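Local atomic coordinates of amidohydrolase (Pseudomonas aeruginosa, PDB entry 2I5G), a protein that probably acts as a metal-dependent dipeptidase of the renal (membrane) dipeptidase family M19, hydrolysing dipeptides. Residues E24-M29 with R62-L67; D249-Q252 with F258-W261. The protein carries 2 engineered substitutions. One frame throughout, in Å; residues are numbered along the deposited sequence.

Contact 1: residues E24-M29 with R62-L67; sequences ELFEDM and RDNSDL
Phe26 and Leu67 mark the closest approach of the two backbones, their CA atoms 6.4 Å apart. Residues 24-29 are helical throughout, whereas 62-67 holds the end of helix 47-63 and the turn after it. Asn64 is the first residue to leave helical angles; from there the chain reverses in a type I-like turn over Ser65 and Asp66, with Leu67 N bonded to Asn64 O at 3.0 Å. This turn directs both Asn64 and Leu67 toward the helix.

Asn64 meets the Phe26 ring at its edge, along CD1 and CE1. The Asn64 CG carbon lies in the ring plane, Asn64 CB is 3.6 Å from Phe26 CD1, and Asn64 ND2 is 3.4 Å from Phe26 CE1. Ring and amide planes are 70° apart, which turns the amide steeply across the ring rim. The amide is fixed from elsewhere: ND2 bonds to Leu60 O in the last turn of helix 47-63, and OD1 accepts from Arg23, which also forms a salt bridge with Asp66.

In this TIM barrel, helix 23-31 links strands 13-17 and 36-40, and the turn delivers the chain from helix 47-63 into strand 68-70; Leu67 already shares backbone bonds with Thr86. Phe26 also reaches Ile88 on strand 86-92.

The Leu67 contribution is apolar. Its CD2 methyl sits 3.7 Å from Phe26 CB and 3.6 Å from Glu27 CG, touching two successive side chains. A chi1 of -60° lays Glu27 CG beside the backbone N, where it touches that methyl; the chain is extended beyond CG, and OE1 makes a long, weak ion pair with Arg23.

Contact 2: residues D249-Q252 with F258-W261; sequences DFTQ and FFEW
Thr251 faces two consecutive aromatic residues, Phe258 and Phe259, across a wide backbone gap: the nearest CA pair, Thr251 and Phe258, is 9.3 Å apart. Side chains therefore make the whole contact, which buries 102 Å² in total. Residues 249-252 have no regular structure, while 258-261 belong to helix 256-263.

The nearest approach brings Thr251 OG1 to Phe259 CZ, 3.5 Å. The hydroxyl oxygen lies near the ring plane, at its edge, and the two side chains cross at about a right angle. With chi1 64° setting OG1 between the backbone N and the carbonyl carbon, it is the hydroxyl and not the CG2 methyl that meets Phe259 CZ. Phe259 leaves its helix at an angle to the loop, but its ring reaches forward so that the far carbon makes the touch.

Apolar contact is looser. Thr251 CB lies 4.0 Å from Phe259 CZ and 4.4 Å from Phe258 CE2, with an oblique approach to the latter ring.

Within the helix the aromatic pair is itself packed: Phe258 CD2 stands 4.1 Å above the Phe259 plane, over the ring centre, and Phe258 also stacks on His254.

Backbone bonds place the loop in the fold. Asp249, Phe250 and Gln252 pair with Leu16, Ile18 and Lys20, so the chain following strand 244-246 runs beside the end of strand 13-17 and the residues after it, consistent with closure of a TIM barrel between its last and first strands. Because the ring rim carries slightly positive C-H groups, an oxygen at that edge is electrostatically compatible; the geometry is consistent with a weak electrostatic and van der Waals contact, with no hydrogen bond between the segments.

How the contacts relate
The two contacts follow one another along the chain, all four segments belonging to the M19 peptidase fold, with centres about 20 Å apart. Contact 1 belongs to the early part of the barrel, joining helix 23-31 to the turn before strand 68-70; contact 2 comes after strand 244-246 and joins its loop to helix 256-263. The two nevertheless touch: Gln252 NE2 lies 3.2 Å from Asp28 OD2, a probable hydrogen bond, and 3.7 Å from Leu25 CD2. Helix 23-31 thus meets residues 249-252 directly, linking elements distant in sequence where the start and the later part of the barrel come together.

Contact 1: residues E24-M29 with R62-L67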
ATOM      1  N   GLU A  24      -3.509  33.796  13.187  1.00 30.22           N
ATOM      2  CA  GLU A  24      -3.419  33.743  14.633  1.00 31.74           C
ATOM      3  C   GLU A  24      -2.430  32.680  15.084  1.00 30.62           C
ATOM      4  O   GLU A  24      -1.751  32.848  16.098  1.00 29.92           O
ATOM      5  CB  GLU A  24      -4.795  33.485  15.248  1.00 55.62           C
ATOM      6  CG  GLU A  24      -4.768  33.406  16.772  1.00 61.87           C
ATOM      7  CD  GLU A  24      -3.841  34.446  17.401  1.00 65.56           C
ATOM      8  OE1 GLU A  24      -4.100  35.662  17.245  1.00 67.00           O
ATOM      9  OE2 GLU A  24      -2.847  34.040  18.049  1.00 65.43           O
ATOM     10  N   LEU A  25      -2.344  31.587  14.334  1.00 24.13           N
ATOM     11  CA  LEU A  25      -1.421  30.514  14.680  1.00 22.08           C
ATOM     12  C   LEU A  25      -0.017  31.061  14.512  1.00 22.14           C
ATOM     13  O   LEU A  25       0.856  30.853  15.356  1.00 22.19           O
ATOM     14  CB  LEU A  25      -1.634  29.305  13.763  1.00  9.24           C
ATOM     15  CG  LEU A  25      -0.815  28.036  14.033  1.00  9.40           C
ATOM     16  CD1 LEU A  25       0.584  28.192  13.476  1.00  8.91           C
ATOM     17  CD2 LEU A  25      -0.775  27.750  15.531  1.00  8.79           C
ATOM     18  N   PHE A  26       0.181  31.784  13.415  1.00 17.95           N
ATOM     19  CA  PHE A  26       1.465  32.388  13.095  1.00 15.74           C
ATOM     20  C   PHE A  26       1.931  33.344  14.184  1.00 14.45           C
ATOM     21  O   PHE A  26       3.095  33.338  14.568  1.00 12.80           O
ATOM     22  CB  PHE A  26       1.357  33.121  11.761  1.00 12.97           C
ATOM     23  CG  PHE A  26       1.119  32.210  10.594  1.00 13.67           C
ATOM     24  CD1 PHE A  26       0.602  32.705   9.402  1.00 12.49           C
ATOM     25  CD2 PHE A  26       1.425  30.854  10.679  1.00 13.95           C
ATOM     26  CE1 PHE A  26       0.394  31.864   8.311  1.00 13.16           C
ATOM     27  CE2 PHE A  26       1.219  30.004   9.591  1.00 15.62           C
ATOM     28  CZ  PHE A  26       0.703  30.510   8.407  1.00 14.88           C
ATOM     29  N   GLU A  27       1.013  34.158  14.684  1.00 17.11           N
ATOM     30  CA  GLU A  27       1.339  35.120  15.726  1.00 17.66           C
ATOM     31  C   GLU A  27       1.691  34.453  17.059  1.00 16.29           C
ATOM     32  O   GLU A  27       2.508  34.967  17.824  1.00 16.08           O
ATOM     33  CB  GLU A  27       0.171  36.090  15.903  1.00 17.77           C
ATOM     34  CG  GLU A  27      -0.137  36.870  14.641  1.00 22.24           C
ATOM     35  CD  GLU A  27      -1.424  37.661  14.738  1.00 25.79           C
ATOM     36  OE1 GLU A  27      -1.775  38.363  13.762  1.00 26.61           O
ATOM     37  OE2 GLU A  27      -2.089  37.575  15.792  1.00 29.06           O
ATOM     38  N   ASP A  28       1.080  33.306  17.327  1.00 13.84           N
ATOM     39  CA  ASP A  28       1.334  32.581  18.567  1.00 15.15           C
ATOM     40  C   ASP A  28       2.707  31.915  18.465  1.00 16.04           C
ATOM     41  O   ASP A  28       3.356  31.629  19.476  1.00 16.45           O
ATOM     42  CB  ASP A  28       0.228  31.542  18.804  1.00 27.04           C
ATOM     43  CG  ASP A  28       0.046  31.199  20.280  1.00 30.61           C
ATOM     44  OD1 ASP A  28       0.053  32.130  21.115  1.00 32.50           O
ATOM     45  OD2 ASP A  28      -0.120  30.002  20.607  1.00 31.24           O
HETATM   46  N   MSE A  29       3.150  31.675  17.235  1.00 13.28           N
HETATM   47  CA  MSE A  29       4.457  31.080  17.017  1.00 13.61           C
HETATM   48  C   MSE A  29       5.470  32.166  17.344  1.00 12.50           C
HETATM   49  O   MSE A  29       6.531  31.907  17.921  1.00 12.73           O
HETATM   50  CB  MSE A  29       4.622  30.643  15.560  1.00 25.06           C
HETATM   51  CG  MSE A  29       3.599  29.631  15.101  1.00 30.61           C
HETATM   52 SE   MSE A  29       3.992  28.926  13.352  1.00 42.31          SE
HETATM   53  CE  MSE A  29       3.819  27.032  13.720  1.00 39.44           C
ATOM     54  N   ARG A  62       2.650  33.240   1.953  1.00 13.32           N
ATOM     55  CA  ARG A  62       2.724  34.401   1.072  1.00 14.83           C
ATOM     56  C   ARG A  62       1.972  35.583   1.669  1.00 15.54           C
ATOM     57  O   ARG A  62       2.501  36.689   1.773  1.00 16.58           O
ATOM     58  CB  ARG A  62       2.107  34.077  -0.291  1.00 24.23           C
ATOM     59  CG  ARG A  62       2.993  34.392  -1.480  1.00 24.98           C
ATOM     60  CD  ARG A  62       2.169  34.707  -2.735  1.00 29.83           C
ATOM     61  NE  ARG A  62       1.090  33.750  -3.010  1.00 30.73           N
ATOM     62  CZ  ARG A  62       1.261  32.472  -3.337  1.00 30.41           C
ATOM     63  NH1 ARG A  62       2.482  31.955  -3.437  1.00 31.30           N
ATOM     64  NH2 ARG A  62       0.200  31.707  -3.572  1.00 27.72           N
ATOM     65  N   ASP A  63       0.731  35.334   2.069  1.00 15.64           N
ATOM     66  CA  ASP A  63      -0.106  36.387   2.617  1.00 15.37           C
ATOM     67  C   ASP A  63       0.291  36.868   4.011  1.00 15.84           C
ATOM     68  O   ASP A  63      -0.157  37.929   4.449  1.00 15.97           O
ATOM     69  CB  ASP A  63      -1.578  35.939   2.597  1.00 15.13           C
ATOM     70  CG  ASP A  63      -2.153  35.867   1.178  1.00 15.57           C
ATOM     71  OD1 ASP A  63      -1.507  36.388   0.241  1.00 15.77           O
ATOM     72  OD2 ASP A  63      -3.255  35.303   0.996  1.00 16.54           O
ATOM     73  N   ASN A  64       1.136  36.097   4.695  1.00 16.69           N
ATOM     74  CA  ASN A  64       1.597  36.450   6.040  1.00 16.02           C
ATOM     75  C   ASN A  64       3.122  36.407   6.104  1.00 17.09           C
ATOM     76  O   ASN A  64       3.687  35.980   7.113  1.00 18.50           O
ATOM     77  CB  ASN A  64       1.037  35.469   7.072  1.00 14.30           C
ATOM     78  CG  ASN A  64      -0.482  35.455   7.113  1.00 14.80           C
ATOM     79  OD1 ASN A  64      -1.112  36.392   7.602  1.00 16.67           O
ATOM     80  ND2 ASN A  64      -1.074  34.388   6.595  1.00 13.89           N
ATOM     81  N   SER A  65       3.777  36.853   5.034  1.00 11.90           N
ATOM     82  CA  SER A  65       5.236  36.843   4.939  1.00 12.43           C
ATOM     83  C   SER A  65       5.959  37.699   5.978  1.00 12.75           C
ATOM     84  O   SER A  65       7.188  37.651   6.092  1.00 11.91           O
ATOM     85  CB  SER A  65       5.672  37.284   3.543  1.00 12.20           C
ATOM     86  OG  SER A  65       5.344  38.643   3.312  1.00 13.14           O
ATOM     87  N   ASP A  66       5.202  38.485   6.732  1.00 18.30           N
ATOM     88  CA  ASP A  66       5.796  39.336   7.751  1.00 18.74           C
ATOM     89  C   ASP A  66       5.933  38.572   9.067  1.00 18.62           C
ATOM     90  O   ASP A  66       6.508  39.073  10.031  1.00 19.62           O
ATOM     91  CB  ASP A  66       4.930  40.582   7.942  1.00 18.51           C
ATOM     92  CG  ASP A  66       3.504  40.247   8.336  1.00 20.31           C
ATOM     93  OD1 ASP A  66       2.925  39.309   7.749  1.00 20.49           O
ATOM     94  OD2 ASP A  66       2.957  40.932   9.227  1.00 20.94           O
ATOM     95  N   LEU A  67       5.412  37.350   9.083  1.00 19.28           N
ATOM     96  CA  LEU A  67       5.443  36.487  10.260  1.00 18.82           C
ATOM     97  C   LEU A  67       6.223  35.203  10.024  1.00 18.95           C
ATOM     98  O   LEU A  67       6.944  34.737  10.905  1.00 19.91           O
ATOM     99  CB  LEU A  67       4.013  36.116  10.677  1.00 14.84           C
ATOM    100  CG  LEU A  67       3.264  37.039  11.646  1.00 14.03           C
ATOM    101  CD1 LEU A  67       3.590  38.495  11.352  1.00 10.13           C
ATOM    102  CD2 LEU A  67       1.762  36.760  11.552  1.00 13.78           C
TER

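Contact 2: residues D249-Q252 with F258-W261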
ATOM      1  N   ASP A 249       4.001  18.295  18.916  1.00 14.94           N
ATOM      2  CA  ASP A 249       2.847  17.647  18.322  1.00 12.69           C
ATOM      3  C   ASP A 249       1.630  18.519  18.632  1.00 11.32           C
ATOM      4  O   ASP A 249       0.558  18.016  18.957  1.00 10.14           O
ATOM      5  CB  ASP A 249       2.685  16.241  18.910  1.00 29.86           C
ATOM      6  CG  ASP A 249       1.725  15.373  18.117  1.00 35.49           C
ATOM      7  OD1 ASP A 249       1.524  15.649  16.916  1.00 35.82           O
ATOM      8  OD2 ASP A 249       1.184  14.398  18.691  1.00 38.19           O
ATOM      9  N   PHE A 250       1.813  19.836  18.540  1.00 17.63           N
ATOM     10  CA  PHE A 250       0.726  20.782  18.785  1.00 17.69           C
ATOM     11  C   PHE A 250      -0.382  20.625  17.741  1.00 16.59           C
ATOM     12  O   PHE A 250      -0.117  20.636  16.536  1.00 17.12           O
ATOM     13  CB  PHE A 250       1.243  22.222  18.742  1.00 14.35           C
ATOM     14  CG  PHE A 250       1.662  22.763  20.080  1.00 18.22           C
ATOM     15  CD1 PHE A 250       0.792  22.717  21.170  1.00 17.72           C
ATOM     16  CD2 PHE A 250       2.918  23.347  20.247  1.00 18.93           C
ATOM     17  CE1 PHE A 250       1.164  23.246  22.407  1.00 16.25           C
ATOM     18  CE2 PHE A 250       3.299  23.879  21.481  1.00 17.84           C
ATOM     19  CZ  PHE A 250       2.418  23.826  22.563  1.00 16.74           C
ATOM     20  N   THR A 251      -1.618  20.487  18.211  1.00  6.27           N
ATOM     21  CA  THR A 251      -2.777  20.329  17.334  1.00  5.86           C
ATOM     22  C   THR A 251      -3.674  21.563  17.462  1.00  5.90           C
ATOM     23  O   THR A 251      -4.876  21.520  17.175  1.00  4.84           O
ATOM     24  CB  THR A 251      -3.590  19.080  17.723  1.00  6.59           C
ATOM     25  OG1 THR A 251      -4.138  19.251  19.037  1.00  7.80           O
ATOM     26  CG2 THR A 251      -2.702  17.856  17.726  1.00  6.91           C
ATOM     27  N   GLN A 252      -3.059  22.661  17.887  1.00  7.46           N
ATOM     28  CA  GLN A 252      -3.737  23.932  18.105  1.00  7.97           C
ATOM     29  C   GLN A 252      -4.744  24.385  17.045  1.00  9.59           C
ATOM     30  O   GLN A 252      -4.406  24.576  15.873  1.00 10.00           O
ATOM     31  CB  GLN A 252      -2.694  25.023  18.317  1.00  5.23           C
ATOM     32  CG  GLN A 252      -3.239  26.248  18.998  1.00  5.42           C
ATOM     33  CD  GLN A 252      -2.157  27.236  19.354  1.00  4.99           C
ATOM     34  OE1 GLN A 252      -1.212  26.908  20.069  1.00  5.31           O
ATOM     35  NE2 GLN A 252      -2.291  28.461  18.859  1.00  6.19           N
ATOM     36  N   PHE A 258     -11.350  16.538  13.049  1.00 20.48           N
ATOM     37  CA  PHE A 258      -9.916  16.328  12.852  1.00 19.73           C
ATOM     38  C   PHE A 258      -9.368  15.124  13.608  1.00 20.36           C
ATOM     39  O   PHE A 258      -8.554  14.373  13.074  1.00 20.14           O
ATOM     40  CB  PHE A 258      -9.146  17.577  13.280  1.00 13.11           C
ATOM     41  CG  PHE A 258      -7.645  17.436  13.199  1.00 11.57           C
ATOM     42  CD1 PHE A 258      -6.989  17.520  11.980  1.00  9.31           C
ATOM     43  CD2 PHE A 258      -6.886  17.253  14.357  1.00 10.73           C
ATOM     44  CE1 PHE A 258      -5.590  17.429  11.915  1.00  8.88           C
ATOM     45  CE2 PHE A 258      -5.491  17.161  14.300  1.00  8.51           C
ATOM     46  CZ  PHE A 258      -4.845  17.250  13.078  1.00  8.34           C
ATOM     47  N   PHE A 259      -9.795  14.949  14.855  1.00 14.28           N
ATOM     48  CA  PHE A 259      -9.321  13.825  15.650  1.00 13.46           C
ATOM     49  C   PHE A 259      -9.907  12.502  15.194  1.00 13.11           C
ATOM     50  O   PHE A 259      -9.206  11.489  15.160  1.00 13.78           O
ATOM     51  CB  PHE A 259      -9.593  14.075  17.136  1.00 13.07           C
ATOM     52  CG  PHE A 259      -8.651  15.072  17.741  1.00 12.65           C
ATOM     53  CD1 PHE A 259      -7.304  14.767  17.880  1.00 12.95           C
ATOM     54  CD2 PHE A 259      -9.086  16.350  18.074  1.00 12.28           C
ATOM     55  CE1 PHE A 259      -6.394  15.727  18.336  1.00 13.96           C
ATOM     56  CE2 PHE A 259      -8.193  17.315  18.528  1.00 11.71           C
ATOM     57  CZ  PHE A 259      -6.841  17.005  18.659  1.00 13.62           C
ATOM     58  N   GLU A 260     -11.183  12.507  14.826  1.00 19.36           N
ATOM     59  CA  GLU A 260     -11.824  11.286  14.344  1.00 20.56           C
ATOM     60  C   GLU A 260     -11.125  10.844  13.063  1.00 18.76           C
ATOM     61  O   GLU A 260     -10.982   9.652  12.790  1.00 17.78           O
ATOM     62  CB  GLU A 260     -13.312  11.538  14.075  1.00 26.68           C
ATOM     63  CG  GLU A 260     -14.119  11.765  15.342  1.00 30.12           C
ATOM     64  CD  GLU A 260     -14.092  10.555  16.263  1.00 32.60           C
ATOM     65  OE1 GLU A 260     -14.699   9.520  15.907  1.00 34.08           O
ATOM     66  OE2 GLU A 260     -13.455  10.636  17.336  1.00 33.18           O
ATOM     67  N   TRP A 261     -10.677  11.832  12.296  1.00 17.04           N
ATOM     68  CA  TRP A 261      -9.982  11.622  11.034  1.00 17.21           C
ATOM     69  C   TRP A 261      -8.616  10.981  11.265  1.00 17.45           C
ATOM     70  O   TRP A 261      -8.142  10.171  10.469  1.00 18.51           O
ATOM     71  CB  TRP A 261      -9.808  12.971  10.341  1.00 17.62           C
ATOM     72  CG  TRP A 261      -9.154  12.894   9.021  1.00 17.92           C
ATOM     73  CD1 TRP A 261      -9.616  12.244   7.912  1.00 19.56           C
ATOM     74  CD2 TRP A 261      -7.941  13.539   8.634  1.00 17.02           C
ATOM     75  NE1 TRP A 261      -8.766  12.453   6.854  1.00 18.71           N
ATOM     76  CE2 TRP A 261      -7.729  13.246   7.269  1.00 17.55           C
ATOM     77  CE3 TRP A 261      -7.012  14.342   9.306  1.00 17.36           C
ATOM     78  CZ2 TRP A 261      -6.628  13.730   6.559  1.00 18.78           C
ATOM     79  CZ3 TRP A 261      -5.913  14.827   8.598  1.00 17.45           C
ATOM     80  CH2 TRP A 261      -5.735  14.518   7.239  1.00 18.19           C
TER